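Local coordinates for protein putative oxidoreductase with NAD(P)-binding Rossmann-fold domain (Clostridium difficile, PDB 3UUW) that probably works as an NAD(P)-dependent oxidoreductase of the Gfo/Idh/MocA family, binding its dinucleotide cofactor through a Rossmann-fold domain, at residues A[33-45]-A[54-67]. Residues are numbered along the deposited sequence; the frame is centred on the assembly and turned at random. Where two conformers were deposited one is given.
Sequences EFVGAFTPNKVKR and IMPFDSIESLAKKC
With Phe-38 CG trans to its own backbone N (chi1 166°) and Phe-57 CG turned beside its N (chi1 -82°), two rings of facing segments reach across the contact, the first to Ser-59 and Ile-60 N, the second toward Gly-36 and Val-35 O. The Phe-38 ring lies over the start of helix 60-64: Ser-59 CA makes a CH-pi contact 4.1 Å from the ring centroid, Ile-60 N sits above the same face, and Phe-57 O meets the ring edge 3.3 Å from Phe-38 CD1. The Phe-57 ring comes close to Gly-36 CA, its edge against Val-35 O and one face covered by Leu-63 CD1; Ile-54 CG2 also presses tightly on Gly-36 CA, at 3.5 Å. At the other end of the contact, Ile-54 CD1 stands over the Phe-34 ring, 3.6 Å from its centroid, a CH-pi contact beside which Arg-53 of a second subunit packs.

Between these groups the backbones form a single bridge at Ala-37 and Pro-56. Ala-37 N donates to Met-55 O (3.1 Å), and Phe-57 N returns a straighter bond to Ala-37 O (3.0 Å, 163° at the hydrogen). A water extends the link, accepting from Met-55 N and donating to Phe-34 O. Arg-45 NH1 bonds Thr-39 O in the guanidinium plane, helping fix that group's rotation, with Lys-42 CA and Asp-58 CA over opposite faces.

Strand 33-38 is outermost in the parallel Rossmann sheet, its other edge bonded to strand 8-12. The contact illustrates how a loop satisfies an edge strand's outer polar groups while apolar side chains pack alongside: Ile-54 and Phe-57 anchor the loop, Leu-63 and Ile-60 the helix.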
loop_
_atom_site.group_PDB
_atom_site.type_symbol
_atom_site.label_atom_id
_atom_site.label_comp_id
_atom_site.label_asym_id
_atom_site.label_seq_id
_atom_site.Cartn_x
_atom_site.Cartn_y
_atom_site.Cartn_z
ATOM N N GLU A 33 -3.249 6.532 -43.172
ATOM C CA GLU A 33 -2.988 5.302 -43.891
ATOM C C GLU A 33 -1.573 4.853 -43.538
ATOM O O GLU A 33 -0.634 5.649 -43.658
ATOM C CB GLU A 33 -3.083 5.521 -45.399
ATOM C CG GLU A 33 -2.923 4.246 -46.202
ATOM C CD GLU A 33 -2.892 4.452 -47.716
ATOM O OE1 GLU A 33 -2.864 5.610 -48.187
ATOM O OE2 GLU A 33 -2.886 3.427 -48.432
ATOM N N PHE A 34 -1.420 3.600 -43.095
ATOM C CA PHE A 34 -0.103 3.018 -42.777
ATOM C C PHE A 34 0.444 2.461 -44.106
ATOM O O PHE A 34 0.185 1.318 -44.487
ATOM C CB PHE A 34 -0.224 1.930 -41.699
ATOM C CG PHE A 34 1.056 1.666 -40.929
ATOM C CD1 PHE A 34 2.298 1.787 -41.521
ATOM C CD2 PHE A 34 0.999 1.245 -39.620
ATOM C CE1 PHE A 34 3.469 1.528 -40.786
ATOM C CE2 PHE A 34 2.154 0.974 -38.891
ATOM C CZ PHE A 34 3.396 1.127 -39.481
ATOM N N VAL A 35 1.165 3.319 -44.821
ATOM C CA VAL A 35 1.646 3.012 -46.165
ATOM C C VAL A 35 2.648 1.880 -46.238
ATOM O O VAL A 35 2.608 1.067 -47.178
ATOM C CB VAL A 35 2.268 4.289 -46.798
ATOM C CG1 VAL A 35 3.034 3.964 -48.092
ATOM C CG2 VAL A 35 1.189 5.312 -47.034
ATOM N N GLY A 36 3.551 1.824 -45.268
ATOM C CA GLY A 36 4.577 0.804 -45.274
ATOM C C GLY A 36 5.613 0.990 -44.205
ATOM O O GLY A 36 5.563 1.938 -43.418
ATOM N N ALA A 37 6.585 0.082 -44.198
ATOM C CA ALA A 37 7.627 0.123 -43.208
ATOM C C ALA A 37 8.935 -0.415 -43.783
ATOM O O ALA A 37 8.930 -1.244 -44.685
ATOM C CB ALA A 37 7.216 -0.698 -41.966
ATOM N N PHE A 38 10.039 0.084 -43.246
ATOM C CA PHE A 38 11.359 -0.336 -43.641
ATOM C C PHE A 38 12.196 -0.513 -42.400
ATOM O O PHE A 38 12.092 0.267 -41.441
ATOM C CB PHE A 38 12.040 0.705 -44.545
ATOM C CG PHE A 38 13.528 0.464 -44.706
ATOM C CD1 PHE A 38 13.996 -0.465 -45.616
ATOM C CD2 PHE A 38 14.439 1.094 -43.873
ATOM C CE1 PHE A 38 15.355 -0.719 -45.725
ATOM C CE2 PHE A 38 15.786 0.856 -43.973
ATOM C CZ PHE A 38 16.251 -0.051 -44.899
ATOM N N THR A 39 13.004 -1.568 -42.431
ATOM C CA THR A 39 14.073 -1.782 -41.474
ATOM C C THR A 39 15.200 -2.495 -42.266
ATOM O O THR A 39 14.922 -3.229 -43.208
ATOM C CB THR A 39 13.588 -2.517 -40.195
ATOM O OG1 THR A 39 14.517 -2.283 -39.128
ATOM C CG2 THR A 39 13.409 -4.028 -40.416
ATOM N N PRO A 40 16.478 -2.252 -41.918
ATOM C CA PRO A 40 17.561 -2.822 -42.734
ATOM C C PRO A 40 17.585 -4.331 -42.886
ATOM O O PRO A 40 18.021 -4.832 -43.922
ATOM C CB PRO A 40 18.822 -2.366 -41.998
ATOM C CG PRO A 40 18.435 -1.112 -41.361
ATOM C CD PRO A 40 16.986 -1.216 -41.000
ATOM N N ASN A 41 17.158 -5.051 -41.849
ATOM C CA ASN A 41 17.196 -6.512 -41.882
ATOM C C ASN A 41 15.977 -6.982 -42.650
ATOM O O ASN A 41 14.861 -6.935 -42.124
ATOM C CB ASN A 41 17.214 -7.090 -40.459
ATOM C CG ASN A 41 17.279 -8.603 -40.436
ATOM O OD1 ASN A 41 16.456 -9.282 -41.035
ATOM N ND2 ASN A 41 18.276 -9.144 -39.735
ATOM N N LYS A 42 16.193 -7.444 -43.886
ATOM C CA LYS A 42 15.098 -7.847 -44.764
ATOM C C LYS A 42 14.207 -8.938 -44.170
ATOM O O LYS A 42 12.986 -8.894 -44.308
ATOM C CB LYS A 42 15.626 -8.275 -46.133
ATOM C CG LYS A 42 14.542 -8.756 -47.098
ATOM C CD LYS A 42 15.096 -8.973 -48.490
ATOM C CE LYS A 42 14.070 -9.667 -49.366
ATOM N NZ LYS A 42 14.598 -9.977 -50.719
ATOM N N VAL A 43 14.812 -9.914 -43.508
ATOM C CA VAL A 43 14.040 -11.014 -42.925
ATOM C C VAL A 43 13.093 -10.487 -41.838
ATOM O O VAL A 43 11.905 -10.815 -41.812
ATOM C CB VAL A 43 14.967 -12.115 -42.374
ATOM C CG1 VAL A 43 14.161 -13.183 -41.643
ATOM C CG2 VAL A 43 15.800 -12.725 -43.520
ATOM N N LYS A 44 13.623 -9.644 -40.961
ATOM C CA LYS A 44 12.822 -9.090 -39.898
ATOM C C LYS A 44 11.751 -8.189 -40.498
ATOM O O LYS A 44 10.596 -8.214 -40.056
ATOM C CB LYS A 44 13.679 -8.303 -38.912
ATOM C CG LYS A 44 12.901 -7.864 -37.689
ATOM C CD LYS A 44 13.761 -7.182 -36.629
ATOM C CE LYS A 44 14.196 -5.803 -37.069
ATOM N NZ LYS A 44 15.153 -5.175 -36.100
ATOM N N ARG A 45 12.136 -7.391 -41.495
ATOM C CA ARG A 45 11.205 -6.479 -42.159
ATOM C C ARG A 45 9.999 -7.224 -42.700
ATOM O O ARG A 45 8.851 -6.839 -42.458
ATOM C CB ARG A 45 11.907 -5.767 -43.325
ATOM C CG ARG A 45 10.998 -4.845 -44.076
ATOM C CD ARG A 45 11.744 -3.928 -44.986
ATOM N NE ARG A 45 12.236 -4.563 -46.198
ATOM C CZ ARG A 45 13.519 -4.681 -46.561
ATOM N NH1 ARG A 45 14.524 -4.242 -45.804
ATOM N NH2 ARG A 45 13.796 -5.241 -47.716
ATOM N N ILE A 54 1.187 -4.929 -43.468
ATOM C CA ILE A 54 1.748 -3.670 -43.900
ATOM C C ILE A 54 2.680 -3.983 -45.067
ATOM O O ILE A 54 3.297 -5.050 -45.109
ATOM C CB ILE A 54 2.561 -2.988 -42.774
ATOM C CG1 ILE A 54 1.670 -2.641 -41.578
ATOM C CG2 ILE A 54 3.170 -1.688 -43.270
ATOM C CD1 ILE A 54 2.459 -2.196 -40.347
ATOM N N MET A 55 2.784 -3.044 -45.995
ATOM C CA MET A 55 3.642 -3.203 -47.163
ATOM C C MET A 55 5.101 -2.971 -46.771
ATOM O O MET A 55 5.429 -1.926 -46.221
ATOM C CB MET A 55 3.237 -2.189 -48.238
ATOM C CG MET A 55 4.070 -2.234 -49.511
ATOM S SD MET A 55 3.916 -3.789 -50.410
ATOM C CE MET A 55 2.172 -3.769 -50.813
ATOM N N PRO A 56 5.980 -3.953 -47.030
ATOM C CA PRO A 56 7.408 -3.729 -46.768
ATOM C C PRO A 56 8.049 -2.920 -47.898
ATOM O O PRO A 56 7.735 -3.140 -49.085
ATOM C CB PRO A 56 7.992 -5.135 -46.736
ATOM C CG PRO A 56 7.097 -5.944 -47.591
ATOM C CD PRO A 56 5.718 -5.321 -47.510
ATOM N N PHE A 57 8.939 -2.001 -47.538
ATOM C CA PHE A 57 9.687 -1.201 -48.513
ATOM C C PHE A 57 11.176 -1.564 -48.443
ATOM O O PHE A 57 11.683 -1.980 -47.404
ATOM C CB PHE A 57 9.464 0.296 -48.285
ATOM C CG PHE A 57 8.179 0.824 -48.887
ATOM C CD1 PHE A 57 6.949 0.487 -48.349
ATOM C CD2 PHE A 57 8.209 1.647 -50.003
ATOM C CE1 PHE A 57 5.769 0.964 -48.910
ATOM C CE2 PHE A 57 7.033 2.133 -50.568
ATOM C CZ PHE A 57 5.812 1.791 -50.026
ATOM N N ASP A 58 11.873 -1.399 -49.552
ATOM C CA ASP A 58 13.267 -1.831 -49.625
ATOM C C ASP A 58 14.282 -0.753 -49.252
ATOM O O ASP A 58 15.463 -1.041 -49.167
ATOM C CB ASP A 58 13.587 -2.425 -50.996
ATOM C CG ASP A 58 13.391 -1.445 -52.128
ATOM O OD1 ASP A 58 13.412 -0.221 -51.883
ATOM O OD2 ASP A 58 13.216 -1.913 -53.279
ATOM N N SER A 59 13.820 0.474 -49.019
ATOM C CA SER A 59 14.720 1.555 -48.619
ATOM C C SER A 59 13.989 2.708 -47.956
ATOM O O SER A 59 12.781 2.864 -48.106
ATOM C CB SER A 59 15.483 2.108 -49.832
ATOM O OG SER A 59 14.615 2.811 -50.706
ATOM N N ILE A 60 14.760 3.508 -47.225
ATOM C CA ILE A 60 14.269 4.721 -46.595
ATOM C C ILE A 60 13.692 5.645 -47.648
ATOM O O ILE A 60 12.620 6.215 -47.466
ATOM C CB ILE A 60 15.425 5.470 -45.875
ATOM C CG1 ILE A 60 15.844 4.714 -44.630
ATOM C CG2 ILE A 60 15.001 6.911 -45.501
ATOM C CD1 ILE A 60 17.265 5.061 -44.145
ATOM N N GLU A 61 14.406 5.789 -48.761
ATOM C CA GLU A 61 13.983 6.718 -49.798
ATOM C C GLU A 61 12.687 6.313 -50.483
ATOM O O GLU A 61 11.806 7.144 -50.647
ATOM C CB GLU A 61 15.091 6.941 -50.826
ATOM C CG GLU A 61 16.316 7.638 -50.274
ATOM C CD GLU A 61 17.296 6.726 -49.530
ATOM O OE1 GLU A 61 17.096 5.484 -49.494
ATOM O OE2 GLU A 61 18.289 7.275 -48.987
ATOM N N SER A 62 12.554 5.046 -50.861
ATOM C CA SER A 62 11.339 4.595 -51.535
ATOM C C SER A 62 10.109 4.742 -50.648
ATOM O O SER A 62 9.025 5.055 -51.131
ATOM C CB SER A 62 11.468 3.153 -52.025
ATOM O OG SER A 62 11.673 2.252 -50.963
ATOM N N LEU A 63 10.267 4.501 -49.351
ATOM C CA LEU A 63 9.138 4.646 -48.442
ATOM C C LEU A 63 8.774 6.123 -48.277
ATOM O O LEU A 63 7.602 6.495 -48.372
ATOM C CB LEU A 63 9.451 4.027 -47.081
ATOM C CG LEU A 63 8.391 4.177 -45.980
ATOM C CD1 LEU A 63 7.021 3.557 -46.399
ATOM C CD2 LEU A 63 8.911 3.554 -44.688
ATOM N N ALA A 64 9.782 6.954 -48.026
ATOM C CA ALA A 64 9.565 8.374 -47.770
ATOM C C ALA A 64 8.837 9.059 -48.915
ATOM O O ALA A 64 8.025 9.939 -48.688
ATOM C CB ALA A 64 10.880 9.078 -47.484
ATOM N N LYS A 65 9.148 8.658 -50.145
ATOM C CA LYS A 65 8.516 9.238 -51.340
ATOM C C LYS A 65 7.015 8.966 -51.425
ATOM O O LYS A 65 6.301 9.642 -52.176
ATOM C CB LYS A 65 9.223 8.740 -52.612
ATOM C CG LYS A 65 10.596 9.347 -52.783
ATOM C CD LYS A 65 11.416 8.654 -53.864
ATOM C CE LYS A 65 12.829 9.236 -53.909
ATOM N NZ LYS A 65 13.748 8.474 -54.808
ATOM N N LYS A 66 6.541 7.979 -50.670
ATOM C CA LYS A 66 5.128 7.618 -50.654
ATOM C C LYS A 66 4.403 8.032 -49.366
ATOM O O LYS A 66 3.264 7.634 -49.172
ATOM C CB LYS A 66 4.987 6.099 -50.818
ATOM C CG LYS A 66 5.463 5.553 -52.146
ATOM C CD LYS A 66 4.589 6.015 -53.297
ATOM C CE LYS A 66 4.965 5.293 -54.577
ATOM N NZ LYS A 66 4.010 5.587 -55.665
ATOM N N CYS A 67 5.065 8.801 -48.500
ATOM C CA CYS A 67 4.516 9.186 -47.188
ATOM C C CYS A 67 4.504 10.688 -46.976
ATOM O O CYS A 67 5.269 11.416 -47.617
ATOM C CB CYS A 67 5.375 8.560 -46.071
ATOM S SG CYS A 67 5.310 6.774 -46.013
HETATM O O HOH W 1 0.603 -0.999 -45.757
#